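Local atomic coordinates of Sso-CP2 metallo-carboxypetidase (Sulfolobus solfataricus, PDB entry 4MMO), a protein that probably hydrolyses peptides from their carboxyl end, as a zinc-dependent metallo-carboxypeptidase of the M20 family. Residues G166-P169 / K170-Q174; I272-A275 / L276-P280; V321-L324 / L325-L329. All coordinates share one frame; numbering follows the deposited sequence.

In the fold
The three contacts follow one another along the chain, each a short-range arrangement within one continuous run of residues. Contact 1 is a loop between strands 159-161 and 174-176, near the zinc site. Contacts 2 and 3 lie on helix 269-278 and helix 318-331. Centres are about 19 Å apart for contacts 1 and 2 and about 23 Å for 2 and 3, while contacts 1 and 3, about 39 Å apart, lie on opposite sides of the chain's centre. Contact 3 packs on strands 178-190 and 337-348 of the antiparallel sheet. Contact 1 thus belongs to the zinc-bearing part, contacts 2 and 3 probably to the part assigned to dimerisation, of which contact 2 alone reaches the second subunit.

Contact 1: residues G166-P169 / K170-Q174; sequences GLDP and KGRPQ
The backbone of D168 to G171 forms a type I beta turn, closed by G171 N donating to D168 O at 2.8 Å, and just beyond it D168 N gives a nearly straight bond to R172 O. Between them these bonds send the chain back on itself in the loop that joins strand 159-161 to strand 174-176. D168 fills the inside of this reversal. Its CG stands between the backbone N and the carbonyl carbon (chi1 80°), which swings the carboxylate round toward the residues that follow the turn. OD1 takes the backbone N-H of R172 at 2.7 Å, while OD2 receives the guanidinium: NH2 comes within 2.6 Å of it in a salt bridge, and NE adds a weak bond to the same oxygen. The two flat groups are turned 47° against each other, not laid in one plane. A water also donates to OD2. Replacing D168 by an alanine is likely to leave the R172 N-H without this acceptor and the guanidinium more free to swing, with its salt bridge to D249 among the holds that remain; the D249 carboxylate bridges to K170 as well. L167 works the apolar side: its CD2 lies 3.8 Å from P173 CA, and both residues also rest on Y367 of helix 354-367. At the mouth of the loop, Q174 reaches back with an extended chain, its OE1 lying 3.4 Å from D168 CB. G166, about 9 Å from the side chains of the zinc ligands D104 and E163, is joined to this end too: Q174 NE2 donates to G166 O at 3.0 Å, approaching from 49° above the carbonyl plane.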
ATOM      1  N   GLY A 166       1.243  -6.241 -32.358  1.00 48.28           N
ATOM      2  CA  GLY A 166       0.937  -5.046 -33.123  1.00 58.44           C
ATOM      3  C   GLY A 166       2.157  -4.419 -33.771  1.00 41.91           C
ATOM      4  O   GLY A 166       3.262  -4.964 -33.711  1.00 50.80           O
ATOM      5  N   LEU A 167       1.949  -3.263 -34.393  1.00 38.88           N
ATOM      6  CA  LEU A 167       3.022  -2.520 -35.039  1.00 51.69           C
ATOM      7  C   LEU A 167       3.865  -1.794 -33.999  1.00 53.52           C
ATOM      8  O   LEU A 167       3.340  -1.283 -33.011  1.00 50.50           O
ATOM      9  CB  LEU A 167       2.436  -1.510 -36.029  1.00 59.73           C
ATOM     10  CG  LEU A 167       1.395  -2.069 -37.002  1.00 57.66           C
ATOM     11  CD1 LEU A 167       0.815  -0.961 -37.867  1.00 37.61           C
ATOM     12  CD2 LEU A 167       1.998  -3.165 -37.865  1.00 59.20           C
ATOM     13  N   ASP A 168       5.173  -1.748 -34.226  1.00 50.95           N
ATOM     14  CA  ASP A 168       6.091  -1.092 -33.303  1.00 41.33           C
ATOM     15  C   ASP A 168       5.980   0.426 -33.480  1.00 51.90           C
ATOM     16  O   ASP A 168       5.206   0.885 -34.322  1.00 54.44           O
ATOM     17  CB  ASP A 168       7.514  -1.623 -33.530  1.00 49.84           C
ATOM     18  CG  ASP A 168       8.217  -0.980 -34.723  1.00 53.95           C
ATOM     19  OD1 ASP A 168       7.543  -0.445 -35.631  1.00 41.28           O
ATOM     20  OD2 ASP A 168       9.465  -1.030 -34.756  1.00 61.67           O
ATOM     21  N   PRO A 169       6.727   1.212 -32.681  1.00 62.24           N
ATOM     22  CA  PRO A 169       6.636   2.678 -32.772  1.00 64.27           C
ATOM     23  C   PRO A 169       6.909   3.246 -34.168  1.00 69.64           C
ATOM     24  O   PRO A 169       6.372   4.300 -34.501  1.00 66.12           O
ATOM     25  CB  PRO A 169       7.710   3.154 -31.791  1.00 59.97           C
ATOM     26  CG  PRO A 169       7.811   2.061 -30.794  1.00 63.44           C
ATOM     27  CD  PRO A 169       7.595   0.791 -31.566  1.00 67.18           C
ATOM     28  N   LYS A 170       7.727   2.562 -34.964  1.00 70.10           N
ATOM     29  CA  LYS A 170       8.027   3.013 -36.321  1.00 73.94           C
ATOM     30  C   LYS A 170       6.961   2.561 -37.314  1.00 69.39           C
ATOM     31  O   LYS A 170       6.968   2.977 -38.472  1.00 74.73           O
ATOM     32  CB  LYS A 170       9.399   2.501 -36.767  1.00 77.86           C
ATOM     33  CG  LYS A 170      10.577   3.201 -36.102  1.00 79.01           C
ATOM     34  CD  LYS A 170      11.384   4.010 -37.104  1.00 87.38           C
ATOM     35  CE  LYS A 170      12.638   4.595 -36.471  1.00 93.48           C
ATOM     36  NZ  LYS A 170      13.784   3.646 -36.501  1.00 93.21           N
ATOM     37  N   GLY A 171       6.050   1.705 -36.858  1.00 59.51           N
ATOM     38  CA  GLY A 171       4.964   1.224 -37.694  1.00 50.91           C
ATOM     39  C   GLY A 171       5.294  -0.060 -38.432  1.00 52.17           C
ATOM     40  O   GLY A 171       4.586  -0.451 -39.360  1.00 44.70           O
ATOM     41  N   ARG A 172       6.369  -0.720 -38.020  1.00 42.91           N
ATOM     42  CA  ARG A 172       6.768  -1.987 -38.618  1.00 51.04           C
ATOM     43  C   ARG A 172       6.097  -3.142 -37.889  1.00 48.38           C
ATOM     44  O   ARG A 172       5.972  -3.110 -36.665  1.00 37.30           O
ATOM     45  CB  ARG A 172       8.283  -2.145 -38.540  1.00 56.56           C
ATOM     46  CG  ARG A 172       9.048  -1.097 -39.326  1.00 61.75           C
ATOM     47  CD  ARG A 172      10.491  -0.998 -38.873  1.00 68.57           C
ATOM     48  NE  ARG A 172      10.588  -0.566 -37.482  1.00 75.08           N
ATOM     49  CZ  ARG A 172      11.725  -0.269 -36.864  1.00 83.31           C
ATOM     50  NH1 ARG A 172      12.882  -0.352 -37.508  1.00 88.08           N
ATOM     51  NH2 ARG A 172      11.703   0.114 -35.595  1.00 71.15           N
ATOM     52  N   PRO A 173       5.661  -4.173 -38.632  1.00 53.11           N
ATOM     53  CA  PRO A 173       5.072  -5.331 -37.952  1.00 42.20           C
ATOM     54  C   PRO A 173       6.096  -6.043 -37.073  1.00 46.72           C
ATOM     55  O   PRO A 173       7.291  -5.996 -37.373  1.00 50.92           O
ATOM     56  CB  PRO A 173       4.627  -6.231 -39.107  1.00 37.46           C
ATOM     57  CG  PRO A 173       5.492  -5.830 -40.262  1.00 50.21           C
ATOM     58  CD  PRO A 173       5.732  -4.364 -40.092  1.00 50.48           C
ATOM     59  N   GLN A 174       5.629  -6.683 -36.003  1.00 41.28           N
ATOM     60  CA  GLN A 174       6.513  -7.362 -35.060  1.00 43.06           C
ATOM     61  C   GLN A 174       6.297  -8.870 -35.046  1.00 43.91           C
ATOM     62  O   GLN A 174       5.166  -9.352 -35.105  1.00 48.62           O
ATOM     63  CB  GLN A 174       6.325  -6.792 -33.654  1.00 38.26           C
ATOM     64  CG  GLN A 174       6.784  -5.351 -33.524  1.00 43.53           C
ATOM     65  CD  GLN A 174       6.628  -4.817 -32.124  1.00 57.08           C
ATOM     66  OE1 GLN A 174       7.599  -4.392 -31.499  1.00 76.66           O
ATOM     67  NE2 GLN A 174       5.398  -4.825 -31.620  1.00 54.49           N
TER
HETATM   68  O   HOH W   1      10.490   1.410 -33.512  1.00 58.27           O

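Contact 2: residues I272-A275 / L276-P280; sequences IAEA and LLTYP
A275 and Y279 meet at the C-terminal end of helix 269-278, where Y279 is the first residue to leave helical backbone angles and its ring folds back over the last turn. This is the tight part of the contact. A275 CA sits over the centre of one ring face, 3.5 Å from the centroid of Y279 and only 11° off the ring normal, a CH-pi contact, while A275 CB touches Y279 CE2, also at 3.5 Å. The ring reaches this place because Y279 CG lies beside the backbone N, anti to the carbonyl carbon (chi1 -65°). The backbone repeats the match: Y279 N donates to A275 O at 3.2 Å, one residue beyond the helical T278 N to E274 O bond of 2.7 Å. I272 and A275 also pack on L203 of the second subunit, so this stretch of the helix faces the dimer partner. The E274 side is looser and partly exposed. Its extended side chain leaves the helix with its carboxylate turned 80° from the tyrosine ring, and E274 OE2 stays 3.9 Å from Y279 OH, too far for more than a passing approach. Within the chain, A273 packs against I245 of helix 239-247, and I272 on V252 and L255 of helix 252-259. Carbonyls at and just past the helix end are met from elsewhere in the chain: K180 NZ bonds to L276 O and Y279 O, and N376 ND2 to L277 O. Cationic and N-H donors gathered there suit the partial negative charge expected at a helix C-terminus, so the last turn is probably steadied by aromatic packing on one side and by polar bonds at its end.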
ATOM      1  N   ILE A 272      19.208  -1.374 -22.979  1.00 34.28           N
ATOM      2  CA  ILE A 272      17.789  -1.372 -22.650  1.00 48.02           C
ATOM      3  C   ILE A 272      17.128  -2.605 -23.250  1.00 53.21           C
ATOM      4  O   ILE A 272      16.338  -3.277 -22.588  1.00 42.89           O
ATOM      5  CB  ILE A 272      17.101  -0.093 -23.173  1.00 43.52           C
ATOM      6  CG1 ILE A 272      17.557   1.114 -22.350  1.00 60.02           C
ATOM      7  CG2 ILE A 272      15.580  -0.211 -23.108  1.00 42.84           C
ATOM      8  CD1 ILE A 272      17.212   2.451 -22.967  1.00 54.50           C
ATOM      9  N   ALA A 273      17.464  -2.898 -24.503  1.00 46.32           N
ATOM     10  CA  ALA A 273      16.914  -4.055 -25.198  1.00 47.98           C
ATOM     11  C   ALA A 273      17.277  -5.335 -24.461  1.00 39.74           C
ATOM     12  O   ALA A 273      16.452  -6.232 -24.306  1.00 53.36           O
ATOM     13  CB  ALA A 273      17.432  -4.109 -26.625  1.00 48.26           C
ATOM     14  N   GLU A 274      18.520  -5.409 -24.004  1.00 39.04           N
ATOM     15  CA  GLU A 274      18.996  -6.581 -23.288  1.00 45.95           C
ATOM     16  C   GLU A 274      18.241  -6.743 -21.971  1.00 44.92           C
ATOM     17  O   GLU A 274      17.681  -7.801 -21.699  1.00 38.83           O
ATOM     18  CB  GLU A 274      20.496  -6.463 -23.028  1.00 41.05           C
ATOM     19  CG  GLU A 274      21.132  -7.721 -22.464  1.00 69.29           C
ATOM     20  CD  GLU A 274      22.619  -7.561 -22.221  1.00102.84           C
ATOM     21  OE1 GLU A 274      23.247  -6.713 -22.894  1.00109.85           O
ATOM     22  OE2 GLU A 274      23.162  -8.278 -21.354  1.00113.38           O
ATOM     23  N   ALA A 275      18.218  -5.690 -21.164  1.00 40.85           N
ATOM     24  CA  ALA A 275      17.566  -5.739 -19.859  1.00 37.81           C
ATOM     25  C   ALA A 275      16.089  -6.106 -19.983  1.00 35.50           C
ATOM     26  O   ALA A 275      15.587  -6.978 -19.273  1.00 34.22           O
ATOM     27  CB  ALA A 275      17.712  -4.403 -19.149  1.00 36.53           C
ATOM     28  N   LEU A 276      15.408  -5.433 -20.901  1.00 38.06           N
ATOM     29  CA  LEU A 276      13.977  -5.610 -21.094  1.00 45.66           C
ATOM     30  C   LEU A 276      13.626  -7.038 -21.513  1.00 45.18           C
ATOM     31  O   LEU A 276      12.671  -7.623 -21.001  1.00 44.46           O
ATOM     32  CB  LEU A 276      13.487  -4.621 -22.153  1.00 38.20           C
ATOM     33  CG  LEU A 276      11.982  -4.512 -22.384  1.00 39.59           C
ATOM     34  CD1 LEU A 276      11.248  -4.148 -21.099  1.00 39.43           C
ATOM     35  CD2 LEU A 276      11.710  -3.481 -23.464  1.00 43.19           C
ATOM     36  N   LEU A 277      14.407  -7.594 -22.434  1.00 39.13           N
ATOM     37  CA  LEU A 277      14.083  -8.885 -23.035  1.00 42.11           C
ATOM     38  C   LEU A 277      14.758 -10.090 -22.367  1.00 43.22           C
ATOM     39  O   LEU A 277      14.270 -11.214 -22.498  1.00 44.54           O
ATOM     40  CB  LEU A 277      14.440  -8.867 -24.526  1.00 41.26           C
ATOM     41  CG  LEU A 277      13.775  -7.792 -25.392  1.00 35.78           C
ATOM     42  CD1 LEU A 277      14.134  -8.009 -26.858  1.00 49.87           C
ATOM     43  CD2 LEU A 277      12.261  -7.776 -25.211  1.00 43.89           C
ATOM     44  N   THR A 278      15.856  -9.857 -21.647  1.00 39.32           N
ATOM     45  CA  THR A 278      16.723 -10.946 -21.174  1.00 37.91           C
ATOM     46  C   THR A 278      16.772 -11.121 -19.648  1.00 34.17           C
ATOM     47  O   THR A 278      17.077 -12.210 -19.165  1.00 41.23           O
ATOM     48  CB  THR A 278      18.175 -10.759 -21.723  1.00 29.57           C
ATOM     49  OG1 THR A 278      18.144 -10.792 -23.155  1.00 52.72           O
ATOM     50  CG2 THR A 278      19.123 -11.844 -21.227  1.00 55.73           C
ATOM     51  N   TYR A 279      16.472 -10.071 -18.887  1.00 38.96           N
ATOM     52  CA  TYR A 279      16.611 -10.143 -17.428  1.00 35.82           C
ATOM     53  C   TYR A 279      15.365 -10.705 -16.737  1.00 45.21           C
ATOM     54  O   TYR A 279      14.252 -10.224 -16.967  1.00 34.85           O
ATOM     55  CB  TYR A 279      16.904  -8.764 -16.828  1.00 35.20           C
ATOM     56  CG  TYR A 279      18.225  -8.138 -17.222  1.00 41.65           C
ATOM     57  CD1 TYR A 279      19.115  -8.791 -18.065  1.00 33.39           C
ATOM     58  CD2 TYR A 279      18.581  -6.886 -16.738  1.00 45.13           C
ATOM     59  CE1 TYR A 279      20.321  -8.206 -18.418  1.00 46.18           C
ATOM     60  CE2 TYR A 279      19.773  -6.296 -17.085  1.00 46.02           C
ATOM     61  CZ  TYR A 279      20.642  -6.958 -17.924  1.00 51.33           C
ATOM     62  OH  TYR A 279      21.834  -6.364 -18.266  1.00 44.14           O
ATOM     63  N   PRO A 280      15.546 -11.717 -15.871  1.00 29.59           N
ATOM     64  CA  PRO A 280      14.423 -12.103 -15.012  1.00 27.54           C
ATOM     65  C   PRO A 280      14.236 -11.062 -13.909  1.00 38.29           C
ATOM     66  O   PRO A 280      15.173 -10.310 -13.652  1.00 41.88           O
ATOM     67  CB  PRO A 280      14.874 -13.443 -14.430  1.00 28.85           C
ATOM     68  CG  PRO A 280      16.361 -13.358 -14.416  1.00 32.98           C
ATOM     69  CD  PRO A 280      16.736 -12.556 -15.633  1.00 31.30           C
TER

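Contact 3: residues V321-L324 / L325-L329; sequences VFEL and LKKHL. With SO4 (sulfate ion), chain F.
F322 and K326, one turn apart on helix 318-331, pair along the alpha-helix of the dimerisation region that packs on its antiparallel sheet. K326 is easily followed outward. Its CB and CG pass beside F322 O, CG at 3.3 Å, next to the helical bond from K326 N to the same oxygen. CD then comes over one face of the F322 ring, 3.7 Å from the centroid and 15° off the normal, a CH-pi contact displaced toward the rim, with F322 CE2 closest at 3.6 Å. The bend at chi3 (78°) turns the chain there, bringing CE beside a sulfate, probably from the crystallisation liquor, and NZ donates to its O2 at 2.7 Å. The phenyl ring also lies against I338 and A340 of strand 337-348, with K326 on I338 too, so the pair edges the helix-to-sheet interface. L325 and L329 turn instead to the sheet, packing on V185 and L187 of strand 178-190, while H328 NE2 bonds to T217 of helix 207-218. E323 and K327, each one residue further along, make a second one-turn pair: E323 bends at chi2 to offer its carboxylate, and K327 NZ forms a salt bridge with E323 OE2 at 2.8 Å, met from the anti side, 20° out of the carboxylate plane.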
ATOM      1  N   VAL A 321      10.924 -21.976  -8.929  1.00 31.25           N
ATOM      2  CA  VAL A 321      11.262 -20.674  -8.367  1.00 41.49           C
ATOM      3  C   VAL A 321      10.454 -20.443  -7.097  1.00 27.20           C
ATOM      4  O   VAL A 321      10.955 -19.872  -6.130  1.00 35.52           O
ATOM      5  CB  VAL A 321      11.009 -19.537  -9.384  1.00 38.07           C
ATOM      6  CG1 VAL A 321      11.136 -18.166  -8.725  1.00 43.14           C
ATOM      7  CG2 VAL A 321      11.986 -19.650 -10.544  1.00 34.48           C
ATOM      8  N   PHE A 322       9.209 -20.908  -7.104  1.00 34.61           N
ATOM      9  CA  PHE A 322       8.344 -20.809  -5.938  1.00 29.91           C
ATOM     10  C   PHE A 322       8.945 -21.562  -4.758  1.00 43.18           C
ATOM     11  O   PHE A 322       8.873 -21.105  -3.620  1.00 42.78           O
ATOM     12  CB  PHE A 322       6.956 -21.365  -6.263  1.00 33.89           C
ATOM     13  CG  PHE A 322       5.932 -21.121  -5.188  1.00 47.20           C
ATOM     14  CD1 PHE A 322       5.758 -19.855  -4.649  1.00 47.21           C
ATOM     15  CD2 PHE A 322       5.125 -22.152  -4.735  1.00 50.13           C
ATOM     16  CE1 PHE A 322       4.809 -19.626  -3.666  1.00 46.80           C
ATOM     17  CE2 PHE A 322       4.171 -21.927  -3.754  1.00 49.75           C
ATOM     18  CZ  PHE A 322       4.013 -20.662  -3.221  1.00 47.04           C
ATOM     19  N   GLU A 323       9.543 -22.718  -5.031  1.00 34.78           N
ATOM     20  CA  GLU A 323      10.153 -23.518  -3.974  1.00 36.60           C
ATOM     21  C   GLU A 323      11.419 -22.840  -3.455  1.00 36.40           C
ATOM     22  O   GLU A 323      11.678 -22.835  -2.250  1.00 39.34           O
ATOM     23  CB  GLU A 323      10.472 -24.934  -4.474  1.00 30.56           C
ATOM     24  CG  GLU A 323      11.104 -25.840  -3.424  1.00 59.77           C
ATOM     25  CD  GLU A 323      10.264 -25.963  -2.159  1.00 77.03           C
ATOM     26  OE1 GLU A 323       9.018 -25.983  -2.262  1.00 66.34           O
ATOM     27  OE2 GLU A 323      10.853 -26.038  -1.059  1.00 64.60           O
ATOM     28  N   LEU A 324      12.206 -22.274  -4.367  1.00 37.42           N
ATOM     29  CA  LEU A 324      13.412 -21.547  -3.985  1.00 35.40           C
ATOM     30  C   LEU A 324      13.052 -20.330  -3.138  1.00 41.81           C
ATOM     31  O   LEU A 324      13.712 -20.034  -2.142  1.00 36.80           O
ATOM     32  CB  LEU A 324      14.190 -21.101  -5.224  1.00 34.59           C
ATOM     33  CG  LEU A 324      14.804 -22.197  -6.096  1.00 38.91           C
ATOM     34  CD1 LEU A 324      15.556 -21.572  -7.259  1.00 38.69           C
ATOM     35  CD2 LEU A 324      15.731 -23.099  -5.292  1.00 36.41           C
ATOM     36  N   LEU A 325      11.998 -19.628  -3.542  1.00 27.67           N
ATOM     37  CA  LEU A 325      11.511 -18.492  -2.781  1.00 35.65           C
ATOM     38  C   LEU A 325      11.129 -18.933  -1.379  1.00 39.73           C
ATOM     39  O   LEU A 325      11.456 -18.268  -0.398  1.00 43.79           O
ATOM     40  CB  LEU A 325      10.300 -17.864  -3.467  1.00 35.02           C
ATOM     41  CG  LEU A 325       9.581 -16.785  -2.654  1.00 38.52           C
ATOM     42  CD1 LEU A 325      10.518 -15.617  -2.372  1.00 34.92           C
ATOM     43  CD2 LEU A 325       8.326 -16.314  -3.370  1.00 38.07           C
ATOM     44  N   LYS A 326      10.433 -20.060  -1.283  1.00 40.75           N
ATOM     45  CA  LYS A 326       9.954 -20.526   0.010  1.00 48.83           C
ATOM     46  C   LYS A 326      11.109 -20.918   0.924  1.00 45.90           C
ATOM     47  O   LYS A 326      11.108 -20.569   2.098  1.00 42.63           O
ATOM     48  CB  LYS A 326       8.955 -21.669  -0.165  1.00 41.57           C
ATOM     49  CG  LYS A 326       7.568 -21.172  -0.551  1.00 48.28           C
ATOM     50  CD  LYS A 326       6.739 -22.239  -1.239  1.00 66.88           C
ATOM     51  CE  LYS A 326       6.170 -23.237  -0.253  1.00 73.54           C
ATOM     52  NZ  LYS A 326       5.383 -24.299  -0.938  1.00 67.77           N
ATOM     53  N   LYS A 327      12.103 -21.618   0.388  1.00 46.00           N
ATOM     54  CA  LYS A 327      13.288 -21.945   1.175  1.00 31.05           C
ATOM     55  C   LYS A 327      13.940 -20.663   1.686  1.00 49.26           C
ATOM     56  O   LYS A 327      14.362 -20.585   2.839  1.00 49.18           O
ATOM     57  CB  LYS A 327      14.288 -22.757   0.351  1.00 50.28           C
ATOM     58  CG  LYS A 327      14.013 -24.254   0.351  1.00 67.07           C
ATOM     59  CD  LYS A 327      14.966 -24.999  -0.573  1.00 85.86           C
ATOM     60  CE  LYS A 327      14.770 -26.506  -0.485  1.00 99.94           C
ATOM     61  NZ  LYS A 327      13.499 -26.957  -1.119  1.00101.66           N
ATOM     62  N   HIS A 328      13.996 -19.654   0.827  1.00 43.02           N
ATOM     63  CA  HIS A 328      14.579 -18.370   1.187  1.00 47.80           C
ATOM     64  C   HIS A 328      13.801 -17.684   2.312  1.00 52.33           C
ATOM     65  O   HIS A 328      14.391 -17.175   3.265  1.00 53.51           O
ATOM     66  CB  HIS A 328      14.625 -17.460  -0.039  1.00 40.07           C
ATOM     67  CG  HIS A 328      15.105 -16.074   0.257  1.00 40.97           C
ATOM     68  ND1 HIS A 328      16.430 -15.710   0.160  1.00 53.68           N
ATOM     69  CD2 HIS A 328      14.435 -14.964   0.648  1.00 39.00           C
ATOM     70  CE1 HIS A 328      16.556 -14.435   0.480  1.00 47.77           C
ATOM     71  NE2 HIS A 328      15.362 -13.958   0.779  1.00 45.75           N
ATOM     72  N   LEU A 329      12.478 -17.668   2.197  1.00 43.47           N
ATOM     73  CA  LEU A 329      11.637 -17.037   3.208  1.00 51.65           C
ATOM     74  C   LEU A 329      11.763 -17.717   4.576  1.00 51.68           C
ATOM     75  O   LEU A 329      11.646 -17.057   5.608  1.00 57.16           O
ATOM     76  CB  LEU A 329      10.178 -17.020   2.752  1.00 42.96           C
ATOM     77  CG  LEU A 329       9.874 -16.101   1.563  1.00 38.64           C
ATOM     78  CD1 LEU A 329       8.433 -16.277   1.113  1.00 40.52           C
ATOM     79  CD2 LEU A 329      10.143 -14.637   1.901  1.00 45.86           C
TER
HETATM   80  S   SO4 F 504       5.431 -24.824   2.625  1.00 81.93           S
HETATM   81  O1  SO4 F 504       5.175 -23.419   2.935  1.00 91.32           O
HETATM   82  O2  SO4 F 504       4.645 -25.207   1.454  1.00 77.95           O
HETATM   83  O3  SO4 F 504       6.859 -25.007   2.356  1.00 58.33           O
HETATM   84  O4  SO4 F 504       5.037 -25.661   3.756  1.00 89.07           O